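Local coordinates for putative hydrolase (PDB 3D6L), which is a hexameric hot dog fold thioesterase that probably hydrolyses long-chain fatty acyl-CoA substrates, at residues E6-K10 / L35-A40; A13-T18 / P62-G66; S45-V49 / T116-K120; D67-S73 / V87-R93. All coordinates share one frame; numbering follows the deposited sequence.

Contact 1 (E6-K10 / L35-A40)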
loop_
_atom_site.group_PDB
_atom_site.type_symbol
_atom_site.label_atom_id
_atom_site.label_comp_id
_atom_site.label_asym_id
_atom_site.label_seq_id
_atom_site.Cartn_x
_atom_site.Cartn_y
_atom_site.Cartn_z
ATOM N N GLU A 6 -25.612 -0.466 14.061
ATOM C CA GLU A 6 -24.179 -0.413 14.331
ATOM C C GLU A 6 -23.397 -0.186 13.021
ATOM O O GLU A 6 -23.952 -0.378 11.933
ATOM C CB GLU A 6 -23.707 -1.664 15.111
ATOM C CG GLU A 6 -23.905 -3.011 14.429
ATOM C CD GLU A 6 -23.125 -4.153 15.106
ATOM O OE1 GLU A 6 -23.264 -4.343 16.344
ATOM O OE2 GLU A 6 -22.379 -4.871 14.389
ATOM N N PRO A 7 -22.121 0.250 13.117
ATOM C CA PRO A 7 -21.342 0.551 11.916
ATOM C C PRO A 7 -21.165 -0.658 11.010
ATOM O O PRO A 7 -21.019 -1.785 11.499
ATOM C CB PRO A 7 -19.977 0.971 12.474
ATOM C CG PRO A 7 -20.226 1.354 13.873
ATOM C CD PRO A 7 -21.340 0.494 14.343
ATOM N N LYS A 8 -21.181 -0.412 9.702
ATOM C CA LYS A 8 -20.910 -1.448 8.709
ATOM C C LYS A 8 -19.403 -1.608 8.518
ATOM O O LYS A 8 -18.920 -2.696 8.196
ATOM C CB LYS A 8 -21.604 -1.124 7.382
ATOM C CG LYS A 8 -23.127 -1.042 7.487
ATOM C CD LYS A 8 -23.765 -2.422 7.559
ATOM C CE LYS A 8 -24.977 -2.450 8.504
ATOM N NZ LYS A 8 -25.981 -1.364 8.254
ATOM N N LEU A 9 -18.676 -0.515 8.729
ATOM C CA LEU A 9 -17.220 -0.513 8.754
ATOM C C LEU A 9 -16.724 0.307 9.926
ATOM O O LEU A 9 -17.362 1.280 10.324
ATOM C CB LEU A 9 -16.651 0.063 7.455
ATOM C CG LEU A 9 -15.928 -0.854 6.467
ATOM C CD1 LEU A 9 -16.728 -2.096 6.128
ATOM C CD2 LEU A 9 -15.594 -0.086 5.191
ATOM N N LYS A 10 -15.577 -0.101 10.462
ATOM C CA LYS A 10 -14.895 0.594 11.541
ATOM C C LYS A 10 -13.374 0.377 11.359
ATOM O O LYS A 10 -12.869 -0.746 11.472
ATOM C CB LYS A 10 -15.404 0.075 12.888
ATOM C CG LYS A 10 -15.141 0.972 14.084
ATOM C CD LYS A 10 -16.235 0.779 15.143
ATOM C CE LYS A 10 -15.702 0.830 16.590
ATOM N NZ LYS A 10 -15.427 2.202 17.110
ATOM N N LEU A 35 -17.342 0.796 0.265
ATOM C CA LEU A 35 -17.367 -0.535 0.882
ATOM C C LEU A 35 -18.469 -0.728 1.935
ATOM O O LEU A 35 -19.114 -1.785 1.972
ATOM C CB LEU A 35 -16.000 -0.874 1.475
ATOM C CG LEU A 35 -14.869 -1.177 0.491
ATOM C CD1 LEU A 35 -13.543 -1.309 1.243
ATOM C CD2 LEU A 35 -15.157 -2.427 -0.359
ATOM N N ALA A 36 -18.669 0.280 2.790
ATOM C CA ALA A 36 -19.696 0.237 3.843
ATOM C C ALA A 36 -21.105 0.211 3.258
ATOM O O ALA A 36 -21.967 -0.517 3.750
ATOM C CB ALA A 36 -19.546 1.407 4.785
ATOM N N GLY A 37 -21.332 1.004 2.210
ATOM C CA GLY A 37 -22.609 1.003 1.502
ATOM C C GLY A 37 -22.898 -0.362 0.909
ATOM O O GLY A 37 -24.023 -0.850 0.982
ATOM N N ALA A 38 -21.869 -0.984 0.334
ATOM C CA ALA A 38 -22.001 -2.280 -0.327
ATOM C C ALA A 38 -22.458 -3.381 0.636
ATOM O O ALA A 38 -23.340 -4.191 0.296
ATOM C CB ALA A 38 -20.701 -2.662 -1.001
ATOM N N ILE A 39 -21.870 -3.402 1.835
ATOM C CA ILE A 39 -22.276 -4.338 2.887
ATOM C C ILE A 39 -23.765 -4.193 3.198
ATOM O O ILE A 39 -24.461 -5.194 3.406
ATOM C CB ILE A 39 -21.456 -4.137 4.190
ATOM C CG1 ILE A 39 -20.014 -4.604 3.988
ATOM C CG2 ILE A 39 -22.096 -4.898 5.375
ATOM C CD1 ILE A 39 -19.072 -4.087 5.031
ATOM N N ALA A 40 -24.240 -2.947 3.225
ATOM C CA ALA A 40 -25.644 -2.653 3.499
ATOM C C ALA A 40 -26.531 -3.095 2.348
ATOM O O ALA A 40 -27.588 -3.685 2.573
ATOM C CB ALA A 40 -25.845 -1.175 3.789
#

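Contact 2 (A13-T18 / P62-G66)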
loop_
_atom_site.group_PDB
_atom_site.type_symbol
_atom_site.label_atom_id
_atom_site.label_comp_id
_atom_site.label_asym_id
_atom_site.label_seq_id
_atom_site.Cartn_x
_atom_site.Cartn_y
_atom_site.Cartn_z
ATOM N N ALA A 13 -7.771 5.454 10.974
ATOM C CA ALA A 13 -7.091 6.230 9.936
ATOM C C ALA A 13 -5.588 6.246 10.216
ATOM O O ALA A 13 -5.146 6.766 11.238
ATOM C CB ALA A 13 -7.649 7.637 9.857
ATOM N N MET A 14 -4.810 5.665 9.309
ATOM C CA MET A 14 -3.369 5.518 9.503
ATOM C C MET A 14 -2.562 6.626 8.813
ATOM O O MET A 14 -3.045 7.248 7.863
ATOM C CB MET A 14 -2.926 4.130 9.038
ATOM C CG MET A 14 -3.557 2.985 9.842
ATOM S SD MET A 14 -3.036 2.898 11.581
ATOM C CE MET A 14 -1.390 2.187 11.425
ATOM N N PRO A 15 -1.340 6.908 9.311
ATOM C CA PRO A 15 -0.499 7.953 8.709
ATOM C C PRO A 15 -0.246 7.809 7.198
ATOM O O PRO A 15 0.046 8.814 6.535
ATOM C CB PRO A 15 0.818 7.830 9.492
ATOM C CG PRO A 15 0.396 7.303 10.830
ATOM C CD PRO A 15 -0.694 6.313 10.500
ATOM N N SER A 16 -0.370 6.590 6.669
ATOM C CA SER A 16 -0.167 6.332 5.243
ATOM C C SER A 16 -1.371 6.760 4.397
ATOM O O SER A 16 -1.276 6.806 3.166
ATOM C CB SER A 16 0.169 4.858 4.993
ATOM O OG SER A 16 -0.975 4.038 5.126
ATOM N N ASP A 17 -2.486 7.085 5.058
ATOM C CA ASP A 17 -3.721 7.466 4.364
ATOM C C ASP A 17 -3.919 8.972 4.251
ATOM O O ASP A 17 -5.056 9.423 4.104
ATOM C CB ASP A 17 -4.945 6.881 5.083
ATOM C CG ASP A 17 -4.825 5.385 5.346
ATOM O OD1 ASP A 17 -4.481 4.629 4.406
ATOM O OD2 ASP A 17 -5.103 4.975 6.500
ATOM N N THR A 18 -2.838 9.751 4.337
ATOM C CA THR A 18 -2.953 11.222 4.300
ATOM C C THR A 18 -2.824 11.838 2.906
ATOM O O THR A 18 -2.350 11.193 1.974
ATOM C CB THR A 18 -1.961 11.933 5.257
ATOM O OG1 THR A 18 -0.634 11.435 5.052
ATOM C CG2 THR A 18 -2.373 11.720 6.700
ATOM N N PRO A 62 -12.735 17.774 8.395
ATOM C CA PRO A 62 -11.468 17.057 8.168
ATOM C C PRO A 62 -11.359 15.786 9.010
ATOM O O PRO A 62 -11.900 15.711 10.127
ATOM C CB PRO A 62 -10.401 18.045 8.642
ATOM C CG PRO A 62 -11.073 19.373 8.718
ATOM C CD PRO A 62 -12.516 19.118 8.967
ATOM N N VAL A 63 -10.666 14.794 8.465
ATOM C CA VAL A 63 -10.344 13.571 9.201
ATOM C C VAL A 63 -8.836 13.595 9.489
ATOM O O VAL A 63 -8.043 13.987 8.620
ATOM C CB VAL A 63 -10.758 12.306 8.402
ATOM C CG1 VAL A 63 -10.448 11.035 9.169
ATOM C CG2 VAL A 63 -12.237 12.358 8.070
ATOM N N PHE A 64 -8.454 13.208 10.708
ATOM C CA PHE A 64 -7.046 13.208 11.120
ATOM C C PHE A 64 -6.483 11.810 11.330
ATOM O O PHE A 64 -7.233 10.843 11.547
ATOM C CB PHE A 64 -6.841 14.022 12.406
ATOM C CG PHE A 64 -7.346 15.438 12.325
ATOM C CD1 PHE A 64 -7.994 16.012 13.412
ATOM C CD2 PHE A 64 -7.174 16.197 11.162
ATOM C CE1 PHE A 64 -8.475 17.319 13.347
ATOM C CE2 PHE A 64 -7.646 17.503 11.082
ATOM C CZ PHE A 64 -8.300 18.068 12.174
ATOM N N ILE A 65 -5.153 11.719 11.270
ATOM C CA ILE A 65 -4.425 10.522 11.680
ATOM C C ILE A 65 -4.880 10.114 13.077
ATOM O O ILE A 65 -4.986 10.951 13.986
ATOM C CB ILE A 65 -2.893 10.768 11.673
ATOM C CG1 ILE A 65 -2.390 10.979 10.233
ATOM C CG2 ILE A 65 -2.147 9.624 12.355
ATOM C CD1 ILE A 65 -0.987 11.563 10.115
ATOM N N GLY A 66 -5.168 8.828 13.243
ATOM C CA GLY A 66 -5.532 8.306 14.556
ATOM C C GLY A 66 -7.017 8.157 14.798
ATOM O O GLY A 66 -7.413 7.354 15.647
#

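Contact 3 (S45-V49 / T116-K120)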
loop_
_atom_site.group_PDB
_atom_site.type_symbol
_atom_site.label_atom_id
_atom_site.label_comp_id
_atom_site.label_asym_id
_atom_site.label_seq_id
_atom_site.Cartn_x
_atom_site.Cartn_y
_atom_site.Cartn_z
ATOM N N SER A 45 -29.061 -8.262 -1.479
ATOM C CA SER A 45 -28.449 -8.958 -2.603
ATOM C C SER A 45 -27.134 -9.606 -2.169
ATOM O O SER A 45 -26.052 -9.105 -2.504
ATOM C CB SER A 45 -28.204 -7.975 -3.749
ATOM O OG SER A 45 -27.471 -8.576 -4.798
ATOM N N PRO A 46 -27.223 -10.736 -1.440
ATOM C CA PRO A 46 -26.113 -11.384 -0.724
ATOM C C PRO A 46 -24.842 -11.672 -1.536
ATOM O O PRO A 46 -23.738 -11.434 -1.028
ATOM C CB PRO A 46 -26.738 -12.690 -0.223
ATOM C CG PRO A 46 -28.198 -12.379 -0.110
ATOM C CD PRO A 46 -28.482 -11.485 -1.274
ATOM N N GLU A 47 -24.985 -12.178 -2.764
ATOM C CA GLU A 47 -23.825 -12.589 -3.576
ATOM C C GLU A 47 -22.891 -11.456 -3.990
ATOM O O GLU A 47 -21.688 -11.535 -3.752
ATOM C CB GLU A 47 -24.253 -13.361 -4.834
ATOM C CG GLU A 47 -24.510 -14.845 -4.602
ATOM C CD GLU A 47 -25.989 -15.154 -4.399
ATOM O OE1 GLU A 47 -26.743 -14.259 -3.931
ATOM O OE2 GLU A 47 -26.396 -16.300 -4.721
ATOM N N ARG A 48 -23.444 -10.421 -4.621
ATOM C CA ARG A 48 -22.637 -9.353 -5.202
ATOM C C ARG A 48 -23.468 -8.108 -5.513
ATOM O O ARG A 48 -24.629 -8.198 -5.904
ATOM C CB ARG A 48 -21.950 -9.852 -6.485
ATOM C CG ARG A 48 -20.816 -8.972 -6.998
ATOM C CD ARG A 48 -20.391 -9.367 -8.399
ATOM N NE ARG A 48 -19.635 -8.288 -9.027
ATOM C CZ ARG A 48 -19.014 -8.370 -10.203
ATOM N NH1 ARG A 48 -19.042 -9.487 -10.914
ATOM N NH2 ARG A 48 -18.350 -7.326 -10.668
ATOM N N VAL A 49 -22.872 -6.941 -5.318
ATOM C CA VAL A 49 -23.431 -5.706 -5.857
ATOM C C VAL A 49 -22.329 -4.970 -6.619
ATOM O O VAL A 49 -21.138 -5.120 -6.300
ATOM C CB VAL A 49 -24.075 -4.803 -4.766
ATOM C CG1 VAL A 49 -25.330 -5.469 -4.165
ATOM C CG2 VAL A 49 -23.067 -4.426 -3.670
ATOM N N THR A 116 -25.646 -11.072 -10.246
ATOM C CA THR A 116 -25.090 -12.407 -10.076
ATOM C C THR A 116 -23.580 -12.299 -9.893
ATOM O O THR A 116 -22.954 -11.341 -10.344
ATOM C CB THR A 116 -25.384 -13.304 -11.301
ATOM O OG1 THR A 116 -24.976 -12.631 -12.500
ATOM C CG2 THR A 116 -26.882 -13.644 -11.389
ATOM N N ARG A 117 -22.993 -13.291 -9.238
ATOM C CA ARG A 117 -21.546 -13.334 -9.041
ATOM C C ARG A 117 -20.728 -13.164 -10.342
ATOM O O ARG A 117 -19.527 -12.887 -10.275
ATOM C CB ARG A 117 -21.125 -14.579 -8.220
ATOM C CG ARG A 117 -21.259 -15.966 -8.902
ATOM C CD ARG A 117 -22.716 -16.427 -9.237
ATOM N NE ARG A 117 -23.726 -15.917 -8.302
ATOM C CZ ARG A 117 -25.044 -15.965 -8.500
ATOM N NH1 ARG A 117 -25.874 -15.454 -7.595
ATOM N NH2 ARG A 117 -25.539 -16.517 -9.603
ATOM N N ASP A 118 -21.374 -13.292 -11.508
ATOM C CA ASP A 118 -20.704 -13.032 -12.800
ATOM C C ASP A 118 -21.110 -11.700 -13.467
ATOM O O ASP A 118 -20.736 -11.413 -14.610
ATOM C CB ASP A 118 -20.794 -14.256 -13.753
ATOM C CG ASP A 118 -21.896 -14.130 -14.827
ATOM O OD1 ASP A 118 -21.651 -14.580 -15.979
ATOM O OD2 ASP A 118 -22.999 -13.597 -14.535
ATOM N N GLY A 119 -21.875 -10.893 -12.733
ATOM C CA GLY A 119 -22.137 -9.502 -13.100
ATOM C C GLY A 119 -23.364 -9.193 -13.939
ATOM O O GLY A 119 -23.446 -8.115 -14.536
ATOM N N LYS A 120 -24.319 -10.117 -13.994
ATOM C CA LYS A 120 -25.569 -9.870 -14.724
ATOM C C LYS A 120 -26.658 -9.417 -13.762
ATOM O O LYS A 120 -26.699 -9.859 -12.613
ATOM C CB LYS A 120 -26.007 -11.106 -15.512
ATOM C CG LYS A 120 -24.972 -11.575 -16.547
ATOM C CD LYS A 120 -25.583 -12.516 -17.596
ATOM C CE LYS A 120 -26.205 -11.744 -18.778
ATOM N NZ LYS A 120 -26.864 -12.652 -19.760
#

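Contact 4 (D67-S73 / V87-R93)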
loop_
_atom_site.group_PDB
_atom_site.type_symbol
_atom_site.label_atom_id
_atom_site.label_comp_id
_atom_site.label_asym_id
_atom_site.label_seq_id
_atom_site.Cartn_x
_atom_site.Cartn_y
_atom_site.Cartn_z
ATOM N N ASP A 67 -7.834 8.923 14.063
ATOM C CA ASP A 67 -9.305 8.813 14.132
ATOM C C ASP A 67 -9.756 7.381 13.918
ATOM O O ASP A 67 -9.223 6.676 13.056
ATOM C CB ASP A 67 -9.998 9.666 13.061
ATOM C CG ASP A 67 -9.871 11.155 13.300
ATOM O OD1 ASP A 67 -10.192 11.909 12.355
ATOM O OD2 ASP A 67 -9.458 11.580 14.405
ATOM N N ILE A 68 -10.729 6.959 14.719
ATOM C CA ILE A 68 -11.444 5.717 14.482
ATOM C C ILE A 68 -12.640 6.118 13.635
ATOM O O ILE A 68 -13.507 6.871 14.093
ATOM C CB ILE A 68 -11.913 5.046 15.808
ATOM C CG1 ILE A 68 -10.836 5.141 16.911
ATOM C CG2 ILE A 68 -12.367 3.596 15.564
ATOM C CD1 ILE A 68 -9.487 4.497 16.584
ATOM N N ILE A 69 -12.664 5.664 12.385
ATOM C CA ILE A 69 -13.747 6.007 11.472
ATOM C C ILE A 69 -14.796 4.912 11.457
ATOM O O ILE A 69 -14.489 3.743 11.240
ATOM C CB ILE A 69 -13.233 6.336 10.039
ATOM C CG1 ILE A 69 -12.716 7.774 9.978
ATOM C CG2 ILE A 69 -14.338 6.212 9.004
ATOM C CD1 ILE A 69 -11.320 7.909 10.497
ATOM N N SER A 70 -16.035 5.313 11.721
ATOM C CA SER A 70 -17.171 4.413 11.690
ATOM C C SER A 70 -18.074 4.832 10.545
ATOM O O SER A 70 -18.388 6.011 10.393
ATOM C CB SER A 70 -17.925 4.455 13.017
ATOM O OG SER A 70 -17.137 3.891 14.057
ATOM N N CYS A 71 -18.465 3.857 9.730
ATOM C CA CYS A 71 -19.347 4.089 8.603
ATOM C C CYS A 71 -20.671 3.411 8.859
ATOM O O CYS A 71 -20.750 2.179 8.940
ATOM C CB CYS A 71 -18.748 3.535 7.309
ATOM S SG CYS A 71 -17.138 4.188 6.879
ATOM N N TYR A 72 -21.702 4.238 8.972
ATOM C CA TYR A 72 -23.063 3.791 9.174
ATOM C C TYR A 72 -23.816 3.854 7.861
ATOM O O TYR A 72 -23.533 4.700 7.013
ATOM C CB TYR A 72 -23.750 4.685 10.195
ATOM C CG TYR A 72 -23.093 4.678 11.550
ATOM C CD1 TYR A 72 -22.031 5.542 11.840
ATOM C CD2 TYR A 72 -23.534 3.803 12.555
ATOM C CE1 TYR A 72 -21.426 5.538 13.097
ATOM C CE2 TYR A 72 -22.938 3.794 13.821
ATOM C CZ TYR A 72 -21.885 4.662 14.079
ATOM O OH TYR A 72 -21.295 4.658 15.320
ATOM N N SER A 73 -24.792 2.969 7.711
ATOM C CA SER A 73 -25.550 2.866 6.478
ATOM C C SER A 73 -27.038 2.734 6.717
ATOM O O SER A 73 -27.473 2.061 7.657
ATOM C CB SER A 73 -25.068 1.672 5.679
ATOM O OG SER A 73 -23.684 1.807 5.419
ATOM N N VAL A 87 -24.815 6.811 3.535
ATOM C CA VAL A 87 -23.671 6.458 4.361
ATOM C C VAL A 87 -23.245 7.674 5.160
ATOM O O VAL A 87 -23.049 8.752 4.606
ATOM C CB VAL A 87 -22.489 5.915 3.521
ATOM C CG1 VAL A 87 -21.302 5.572 4.418
ATOM C CG2 VAL A 87 -22.925 4.684 2.706
ATOM N N GLU A 88 -23.115 7.487 6.468
ATOM C CA GLU A 88 -22.667 8.542 7.353
ATOM C C GLU A 88 -21.388 8.099 8.016
ATOM O O GLU A 88 -21.309 6.996 8.560
ATOM C CB GLU A 88 -23.721 8.842 8.420
ATOM C CG GLU A 88 -25.013 9.423 7.874
ATOM C CD GLU A 88 -24.873 10.868 7.419
ATOM O OE1 GLU A 88 -23.920 11.551 7.858
ATOM O OE2 GLU A 88 -25.725 11.319 6.618
ATOM N N VAL A 89 -20.383 8.963 7.974
ATOM C CA VAL A 89 -19.100 8.649 8.569
ATOM C C VAL A 89 -18.882 9.515 9.810
ATOM O O VAL A 89 -19.086 10.733 9.766
ATOM C CB VAL A 89 -17.950 8.831 7.546
ATOM C CG1 VAL A 89 -16.656 8.277 8.090
ATOM C CG2 VAL A 89 -18.294 8.155 6.226
ATOM N N THR A 90 -18.486 8.877 10.914
ATOM C CA THR A 90 -18.132 9.572 12.151
ATOM C C THR A 90 -16.661 9.314 12.510
ATOM O O THR A 90 -16.166 8.200 12.344
ATOM C CB THR A 90 -19.021 9.125 13.339
ATOM O OG1 THR A 90 -18.682 7.785 13.719
ATOM C CG2 THR A 90 -20.507 9.176 12.977
ATOM N N ALA A 91 -15.967 10.342 12.994
ATOM C CA ALA A 91 -14.607 10.175 13.499
ATOM C C ALA A 91 -14.589 10.259 15.021
ATOM O O ALA A 91 -15.129 11.196 15.612
ATOM C CB ALA A 91 -13.669 11.196 12.895
ATOM N N GLN A 92 -13.989 9.255 15.651
ATOM C CA GLN A 92 -13.803 9.248 17.095
ATOM C C GLN A 92 -12.365 9.656 17.402
ATOM O O GLN A 92 -11.416 9.075 16.880
ATOM C CB GLN A 92 -14.117 7.869 17.654
ATOM C CG GLN A 92 -14.417 7.846 19.125
ATOM C CD GLN A 92 -14.645 6.433 19.629
ATOM O OE1 GLN A 92 -15.495 5.695 19.100
ATOM N NE2 GLN A 92 -13.880 6.040 20.649
ATOM N N ARG A 93 -12.225 10.655 18.258
ATOM C CA ARG A 93 -11.019 11.458 18.349
ATOM C C ARG A 93 -10.760 11.814 19.806
ATOM O O ARG A 93 -11.703 12.055 20.555
ATOM C CB ARG A 93 -11.244 12.732 17.524
ATOM C CG ARG A 93 -10.050 13.637 17.333
ATOM C CD ARG A 93 -9.913 14.000 15.867
ATOM N NE ARG A 93 -10.790 15.084 15.442
ATOM C CZ ARG A 93 -11.249 15.254 14.201
ATOM N NH1 ARG A 93 -10.956 14.394 13.231
ATOM N NH2 ARG A 93 -12.023 16.295 13.928
HETATM O O HOH W 1 -16.044 6.372 14.895
#

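Contact 1 (E6-K10 / L35-A40)
L9 of strand 9-12 and K8 just before it in the chain press against helix 26-42, the long central helix that the antiparallel sheet of the hot dog fold wraps around. The two methyls of L9 part over the helix surface: CD2 comes down on L35 CB at 3.8 Å, while CD1 heads for the CD1 end of I39, a turn further along. Between these two points L9 CB sits against A36 CB, 4.2 Å away. K8 gives its aliphatic stem rather than its ammonium. Its CB lies 3.7 Å from A36 O, and its CD passes I39 CG2 at 3.7 Å. I39 serves both neighbours because its branches are split: with CG1 beside the backbone N (chi1 -70°), CG2 is left for the lysine stem and CD1 for L9. That same CD1 also rests 3.5 Å from K8 O.

One shell out, a classic beta bulge explains why two consecutive residues can both face the helix, since K8 and L9 are both paired with C71 on strand 68-78. A36 in turn packs on C71, so the helix, the outermost strand of this chain and its neighbouring strand close on one another. The second subunit makes backbone hydrogen bonds with K10 and packs its I68 on I39; F25 of the third subunit packs on L35. Within the helix, the carbonyl of A36 receives A40 N in a weak bond of 3.4 Å, while L35 O takes the N-H of I39 at 3.2 Å.

Contact 2 (A13-T18 / P62-G66)
The pyrrolidine ring of P15 has I65 laid over one of its faces, the two side chains crossing at about a right angle. With CG1 beside the backbone N (chi1 -67°), I65 turns CG2 to P15 CG, 3.8 Å away, and spreads CG1 and CD1 across the CA side of the same face. N19 of the fourth subunit also packs on P15. This is where two connecting loops of the hot dog fold meet, the one leading from strand 9-12 to the central helix and the one leading from strand 48-58 to strand 68-78.

The A13 carbonyl oxygen takes the N-H of G66 at 2.9 Å in a nearly straight bond (168°), with the donor tilted 17° from the carbonyl plane. Next to it, A13 CB rests 3.6 Å from F64 O. The positive phi of G66 suits glycine, because a CB here would collide with the oxygen of I65.

I65 is clasped from a second direction by T18, whose CG2 lies 3.6 Å from I65 CG1. Deeper in, A13, T18 and V63 all pack on I24, while I65 touches P20 of the fourth subunit. The 13-18 loop keeps its own shape through a tight turn: D17 N bonds back to M14 O at 2.9 Å, and D17 OD2 accepts M14 N at 2.9 Å, on its anti side and somewhat out of the carboxylate plane.

Contact 3 (S45-V49 / T116-K120)
E47 and R117 make the closer half of this contact. The two side chains lie alongside and head in one direction, and E47 OE2 forms a salt bridge to R117 NH1 at 3.0 Å, with carboxylate and guanidinium planes turned 45° apart. R117 gets there by folding back: its CG sits between the backbone N and the carbonyl carbon (chi1 70°), and further bends bring T116 CB 3.6 Å above the guanidinium plane, near the rim.

The contact joins the start of strand 48-58 to the turn after its neighbour in the hot dog sheet, strand 100-115, where R48 is backbone-bonded to V115. That turn, type I from T116 to G119, is closed by G119 N to T116 O at 2.7 Å.

The R48 side is looser, and R117, D118 and G119 stand exposed to solvent. The R48 chain stretches out from a CG anti to the backbone N (chi1 -165°), and NH1 makes a weak hydrogen bond of 3.5 Å to R117 O, which lies at the guanidinium edge, near its plane. N23 of the third subunit packs on R48, and G98 of the second packs on E47. At the base of the arginine, S45 OG donates to R48 O at 3.1 Å from above the carbonyl plane.

Contact 4 (D67-S73 / V87-R93)
D67 turns its carboxylate in beside its own backbone N (chi1 -69°), while R93 starts with CG anti to its N (chi1 -172°) and then bends twice, which brings the guanidinium edge back to D67. The salt bridge runs from R93 NH1 to D67 OD1 at 2.7 Å, though as a hydrogen bond it is bent and weak. D67 OD1 also accepts F64 N, tying the preceding loop to this end of the hairpin.

From there segments 68-73 and 87-93 of the hot dog sheet run antiparallel, their axes 4.6 Å apart at closest approach. I68-Q92, S70-T90 and Y72-E88 are the hydrogen-bonded pairs, each with both N-H···O bonds made, for example Y72 N to E88 O at 2.8 Å. Between them lie the non-hydrogen-bonded pairs I69-A91, C71-V89 and S73-V87. Their face turns to the central helix, C71 touching Q32 and V89 touching I33, and there I69 CG2 meets V89 CG1.

On the other face the Y72 ring presents its edge to T90, with CE1 3.6 Å from T90 OG1. A water donates to I68 O at 2.7 Å and is bonded to S70 OG (2.8 Å) and T90 OG1 (3.2 Å). E88 OE2 is hydrogen-bonded to S107 OG. The helix-facing side is thus largely apolar, apart from S73, while the buried D67 carboxylate, gripped by R93 and F64 N, is probably kept ionised.

Contacts 1 and 4 lie in the core, 10 Å apart between centres, and both hold strand 68-78. Contact 1 is apolar helix-to-strand packing, whereas contact 4 is built from backbone hydrogen bonds between strands, with the D67-R93 salt bridge at one end. Contact 2 is partly buried, with a single backbone bond and apolar side chains between its loops; it meets contact 4 where A13 N probably hydrogen-bonds D67 O (2.8 Å) and F64 lies beside R93. Contact 3 is a surface contact of charged side chains, about 32 Å from contact 2 between centres, on the opposite side of the chain's centre. It touches contact 1 through V49 and A38.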